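Local coordinates for alginate biosynthesis protein AlgX (Pseudomonas aeruginosa, PDB 4KNC) that protects the exopolysaccharide alginate from degradation as it crosses the periplasm and takes part in its O-acetylation, at residues D231-S245 against P290-Y302. Residues are numbered along the deposited sequence; the frame is centred on the assembly and turned at random.
Sequences DGGNPQIALVGTSNS and PPKILIWEFATHY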
loop_
_atom_site.group_PDB
_atom_site.type_symbol
_atom_site.label_atom_id
_atom_site.label_comp_id
_atom_site.label_asym_id
_atom_site.label_seq_id
_atom_site.Cartn_x
_atom_site.Cartn_y
_atom_site.Cartn_z
ATOM N N ASP A 231 20.736 -2.139 18.894
ATOM C CA ASP A 231 20.969 -1.807 17.485
ATOM C C ASP A 231 21.480 -0.373 17.309
ATOM O O ASP A 231 21.155 0.292 16.326
ATOM C CB ASP A 231 19.704 -2.026 16.640
ATOM C CG ASP A 231 19.331 -3.497 16.511
ATOM O OD1 ASP A 231 20.215 -4.356 16.731
ATOM O OD2 ASP A 231 18.160 -3.794 16.180
ATOM N N GLY A 232 22.263 0.104 18.274
ATOM C CA GLY A 232 22.850 1.427 18.171
ATOM C C GLY A 232 21.866 2.568 18.364
ATOM O O GLY A 232 22.213 3.722 18.153
ATOM N N GLY A 233 20.635 2.254 18.760
ATOM C CA GLY A 233 19.674 3.297 19.083
ATOM C C GLY A 233 18.774 3.784 17.951
ATOM O O GLY A 233 17.747 4.432 18.201
ATOM N N ASN A 234 19.134 3.483 16.706
ATOM C CA ASN A 234 18.297 3.904 15.578
ATOM C C ASN A 234 16.947 3.169 15.544
ATOM O O ASN A 234 16.865 2.027 15.982
ATOM C CB ASN A 234 19.039 3.697 14.253
ATOM C CG ASN A 234 20.231 4.633 14.090
ATOM O OD1 ASN A 234 20.778 5.153 15.067
ATOM N ND2 ASN A 234 20.640 4.846 12.843
ATOM N N PRO A 235 15.886 3.830 15.032
ATOM C CA PRO A 235 14.599 3.165 14.775
ATOM C C PRO A 235 14.754 2.021 13.784
ATOM O O PRO A 235 15.530 2.131 12.838
ATOM C CB PRO A 235 13.736 4.282 14.171
ATOM C CG PRO A 235 14.296 5.529 14.779
ATOM C CD PRO A 235 15.796 5.283 14.806
ATOM N N GLN A 236 14.013 0.940 13.996
ATOM C CA GLN A 236 14.253 -0.311 13.285
ATOM C C GLN A 236 12.976 -0.866 12.667
ATOM O O GLN A 236 12.988 -1.954 12.082
ATOM C CB GLN A 236 14.837 -1.340 14.258
ATOM C CG GLN A 236 16.202 -0.950 14.809
ATOM C CD GLN A 236 17.240 -0.850 13.711
ATOM O OE1 GLN A 236 17.163 -1.564 12.711
ATOM N NE2 GLN A 236 18.206 0.049 13.881
ATOM N N ILE A 237 11.876 -0.124 12.819
ATOM C CA ILE A 237 10.567 -0.538 12.308
ATOM C C ILE A 237 9.958 0.563 11.432
ATOM O O ILE A 237 9.891 1.716 11.841
ATOM C CB ILE A 237 9.575 -0.869 13.449
ATOM C CG1 ILE A 237 10.189 -1.889 14.422
ATOM C CG2 ILE A 237 8.267 -1.392 12.862
ATOM C CD1 ILE A 237 9.222 -2.373 15.504
ATOM N N ALA A 238 9.527 0.192 10.230
ATOM C CA ALA A 238 8.973 1.135 9.270
ATOM C C ALA A 238 7.570 0.718 8.900
ATOM O O ALA A 238 7.268 -0.469 8.808
ATOM C CB ALA A 238 9.840 1.191 8.024
ATOM N N LEU A 239 6.716 1.708 8.689
ATOM C CA LEU A 239 5.329 1.480 8.355
ATOM C C LEU A 239 5.051 2.054 6.977
ATOM O O LEU A 239 5.320 3.230 6.717
ATOM C CB LEU A 239 4.432 2.155 9.393
ATOM C CG LEU A 239 2.926 2.176 9.138
ATOM C CD1 LEU A 239 2.357 0.770 8.972
ATOM C CD2 LEU A 239 2.231 2.912 10.271
ATOM N N VAL A 240 4.527 1.223 6.088
ATOM C CA VAL A 240 4.077 1.702 4.790
ATOM C C VAL A 240 2.596 1.375 4.684
ATOM O O VAL A 240 2.158 0.331 5.171
ATOM C CB VAL A 240 4.902 1.116 3.614
ATOM C CG1 VAL A 240 6.308 1.696 3.634
ATOM C CG2 VAL A 240 4.944 -0.416 3.663
ATOM N N GLY A 241 1.819 2.282 4.097
ATOM C CA GLY A 241 0.376 2.166 4.171
ATOM C C GLY A 241 -0.392 3.265 3.473
ATOM O O GLY A 241 0.160 4.004 2.666
ATOM N N THR A 242 -1.676 3.360 3.802
ATOM C CA THR A 242 -2.601 4.249 3.118
ATOM C C THR A 242 -2.937 5.445 4.000
ATOM O O THR A 242 -2.275 5.680 5.018
ATOM C CB THR A 242 -3.902 3.508 2.830
ATOM O OG1 THR A 242 -4.552 3.204 4.075
ATOM C CG2 THR A 242 -3.609 2.200 2.067
ATOM N N SER A 243 -3.981 6.189 3.631
ATOM C CA SER A 243 -4.450 7.278 4.478
ATOM C C SER A 243 -4.798 6.752 5.879
ATOM O O SER A 243 -4.632 7.471 6.853
ATOM C CB SER A 243 -5.629 8.049 3.837
ATOM O OG SER A 243 -6.799 7.257 3.740
ATOM N N ASN A 244 -5.222 5.486 5.979
ATOM C CA ASN A 244 -5.486 4.853 7.294
ATOM C C ASN A 244 -4.324 4.882 8.302
ATOM O O ASN A 244 -4.553 4.899 9.529
ATOM C CB ASN A 244 -5.973 3.404 7.131
ATOM C CG ASN A 244 -7.418 3.319 6.659
ATOM O OD1 ASN A 244 -8.356 3.456 7.452
ATOM N ND2 ASN A 244 -7.605 3.088 5.363
ATOM N N SER A 245 -3.090 4.870 7.799
ATOM C CA SER A 245 -1.914 4.989 8.670
ATOM C C SER A 245 -1.478 6.445 8.814
ATOM O O SER A 245 -0.413 6.735 9.378
ATOM C CB SER A 245 -0.737 4.136 8.170
ATOM O OG SER A 245 -1.057 2.753 8.108
ATOM N N PRO A 290 18.337 -0.236 6.271
ATOM C CA PRO A 290 17.080 -0.990 6.146
ATOM C C PRO A 290 16.478 -1.355 7.500
ATOM O O PRO A 290 17.209 -1.676 8.438
ATOM C CB PRO A 290 17.495 -2.257 5.379
ATOM C CG PRO A 290 18.986 -2.368 5.565
ATOM C CD PRO A 290 19.483 -0.948 5.676
ATOM N N PRO A 291 15.147 -1.316 7.600
ATOM C CA PRO A 291 14.504 -1.675 8.865
ATOM C C PRO A 291 14.644 -3.162 9.113
ATOM O O PRO A 291 14.788 -3.913 8.153
ATOM C CB PRO A 291 13.036 -1.357 8.599
ATOM C CG PRO A 291 12.878 -1.630 7.112
ATOM C CD PRO A 291 14.175 -1.133 6.507
ATOM N N LYS A 292 14.603 -3.576 10.378
ATOM C CA LYS A 292 14.531 -4.988 10.733
ATOM C C LYS A 292 13.124 -5.497 10.437
ATOM O O LYS A 292 12.922 -6.658 10.086
ATOM C CB LYS A 292 14.814 -5.159 12.228
ATOM C CG LYS A 292 16.155 -4.608 12.673
ATOM C CD LYS A 292 17.285 -5.531 12.250
ATOM C CE LYS A 292 18.642 -4.991 12.674
ATOM N NZ LYS A 292 19.029 -3.791 11.871
ATOM N N ILE A 293 12.147 -4.612 10.602
ATOM C CA ILE A 293 10.744 -4.965 10.425
ATOM C C ILE A 293 10.032 -3.928 9.542
ATOM O O ILE A 293 10.180 -2.715 9.726
ATOM C CB ILE A 293 10.001 -5.088 11.787
ATOM C CG1 ILE A 293 10.740 -6.033 12.740
ATOM C CG2 ILE A 293 8.548 -5.545 11.580
ATOM C CD1 ILE A 293 10.041 -6.227 14.068
ATOM N N LEU A 294 9.281 -4.425 8.573
ATOM C CA LEU A 294 8.500 -3.587 7.677
ATOM C C LEU A 294 7.032 -3.947 7.851
ATOM O O LEU A 294 6.637 -5.093 7.614
ATOM C CB LEU A 294 8.927 -3.822 6.221
ATOM C CG LEU A 294 8.176 -3.066 5.114
ATOM C CD1 LEU A 294 8.316 -1.563 5.287
ATOM C CD2 LEU A 294 8.695 -3.493 3.746
ATOM N N ILE A 295 6.234 -2.984 8.288
ATOM C CA ILE A 295 4.799 -3.196 8.436
ATOM C C ILE A 295 4.045 -2.618 7.228
ATOM O O ILE A 295 4.244 -1.467 6.852
ATOM C CB ILE A 295 4.276 -2.510 9.711
ATOM C CG1 ILE A 295 5.049 -2.990 10.939
ATOM C CG2 ILE A 295 2.781 -2.768 9.897
ATOM C CD1 ILE A 295 4.749 -2.154 12.159
ATOM N N TRP A 296 3.158 -3.410 6.641
ATOM C CA TRP A 296 2.505 -3.019 5.401
ATOM C C TRP A 296 0.998 -3.104 5.558
ATOM O O TRP A 296 0.445 -4.185 5.719
ATOM C CB TRP A 296 2.999 -3.913 4.256
ATOM C CG TRP A 296 2.468 -3.571 2.884
ATOM C CD1 TRP A 296 1.803 -2.433 2.497
ATOM C CD2 TRP A 296 2.546 -4.402 1.722
ATOM N NE1 TRP A 296 1.477 -2.508 1.152
ATOM C CE2 TRP A 296 1.913 -3.709 0.662
ATOM C CE3 TRP A 296 3.078 -5.668 1.475
ATOM C CZ2 TRP A 296 1.812 -4.245 -0.621
ATOM C CZ3 TRP A 296 2.982 -6.197 0.195
ATOM C CH2 TRP A 296 2.356 -5.487 -0.831
ATOM N N GLU A 297 0.346 -1.945 5.507
ATOM C CA GLU A 297 -1.082 -1.833 5.773
ATOM C C GLU A 297 -1.884 -1.487 4.512
ATOM O O GLU A 297 -1.560 -0.534 3.799
ATOM C CB GLU A 297 -1.326 -0.776 6.858
ATOM C CG GLU A 297 -2.787 -0.331 6.986
ATOM C CD GLU A 297 -3.130 0.886 6.094
ATOM O OE1 GLU A 297 -4.096 0.782 5.307
ATOM O OE2 GLU A 297 -2.443 1.935 6.177
ATOM N N PHE A 298 -2.926 -2.271 4.249
ATOM C CA PHE A 298 -3.859 -2.004 3.154
ATOM C C PHE A 298 -5.176 -2.745 3.398
ATOM O O PHE A 298 -5.254 -3.617 4.271
ATOM C CB PHE A 298 -3.251 -2.403 1.806
ATOM C CG PHE A 298 -2.746 -3.819 1.756
ATOM C CD1 PHE A 298 -1.450 -4.121 2.154
ATOM C CD2 PHE A 298 -3.568 -4.851 1.312
ATOM C CE1 PHE A 298 -0.973 -5.435 2.124
ATOM C CE2 PHE A 298 -3.102 -6.167 1.273
ATOM C CZ PHE A 298 -1.796 -6.457 1.683
ATOM N N ALA A 299 -6.201 -2.409 2.620
ATOM C CA ALA A 299 -7.515 -3.013 2.774
ATOM C C ALA A 299 -7.802 -4.133 1.770
ATOM O O ALA A 299 -6.971 -4.478 0.935
ATOM C CB ALA A 299 -8.613 -1.944 2.710
ATOM N N THR A 300 -9.010 -4.676 1.841
ATOM C CA THR A 300 -9.315 -5.939 1.183
ATOM C C THR A 300 -9.778 -5.834 -0.277
ATOM O O THR A 300 -10.093 -6.853 -0.888
ATOM C CB THR A 300 -10.383 -6.716 1.998
ATOM O OG1 THR A 300 -11.557 -5.897 2.167
ATOM C CG2 THR A 300 -9.828 -7.086 3.376
ATOM N N HIS A 301 -9.825 -4.622 -0.837
ATOM C CA HIS A 301 -10.354 -4.457 -2.194
ATOM C C HIS A 301 -9.277 -4.366 -3.271
ATOM O O HIS A 301 -9.590 -4.287 -4.446
ATOM C CB HIS A 301 -11.292 -3.238 -2.287
ATOM C CG HIS A 301 -10.617 -1.932 -1.994
ATOM N ND1 HIS A 301 -10.345 -1.504 -0.709
ATOM C CD2 HIS A 301 -10.145 -0.966 -2.821
ATOM C CE1 HIS A 301 -9.749 -0.325 -0.757
ATOM N NE2 HIS A 301 -9.623 0.029 -2.026
ATOM N N TYR A 302 -8.012 -4.349 -2.877
ATOM C CA TYR A 302 -6.954 -4.214 -3.861
ATOM C C TYR A 302 -6.632 -5.528 -4.536
ATOM O O TYR A 302 -6.785 -6.603 -3.949
ATOM C CB TYR A 302 -5.692 -3.647 -3.226
ATOM C CG TYR A 302 -5.903 -2.283 -2.662
ATOM C CD1 TYR A 302 -6.150 -1.193 -3.496
ATOM C CD2 TYR A 302 -5.848 -2.074 -1.294
ATOM C CE1 TYR A 302 -6.367 0.079 -2.965
ATOM C CE2 TYR A 302 -6.049 -0.833 -0.766
ATOM C CZ TYR A 302 -6.305 0.246 -1.592
ATOM O OH TYR A 302 -6.497 1.482 -1.013
#
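Ile237 to Val240 and Ile293 to Trp296 pair as neighbouring parallel strands at the middle of the four-stranded sheet of the SGNH hydrolase-like domain. Backbone bonds alternate across the seam, running from Ile293 N to Gln236 O, Ala238 N to Ile293 O, and on to Glu297 N, which reaches Val240 O at 2.9 Å. On one face Ile237 CG2 packs on Ile295 CD1 at 3.7 Å, and Leu239 CD1 lies against Ile295 CG2. The other face carries Ala238, Val240, Leu294 and Trp296; Val240 CG2 touches Trp296 CD1 at 3.9 Å, while helix 275-282 covers much of this side. At the N-terminal end Lys292, its chain bent at chi2 and chi4, runs alongside Gln236, and Lys292 NZ donates to Gln236 OE1 at 3.0 Å from above the plane of that side-chain carbonyl.

Beyond the strands, the buried carboxylate of Glu297 holds the turn that carries Ser243, the probable nucleophile, whose OG bonds to His150. With CG anti to the backbone N (chi1 166°), the bend at chi2 carries the carboxylate of Glu297 to the turn at Thr242-Ser245. Its OE2 accepts from Thr242 N at 2.9 Å from above the carboxylate plane and from Ser245 OG on the anti side. Thr242 OG1 closes an ST turn by accepting from Asn244 N at 3.0 Å; the same hydroxyl donates to the syn lone pair of Glu297 OE1 at 2.8 Å.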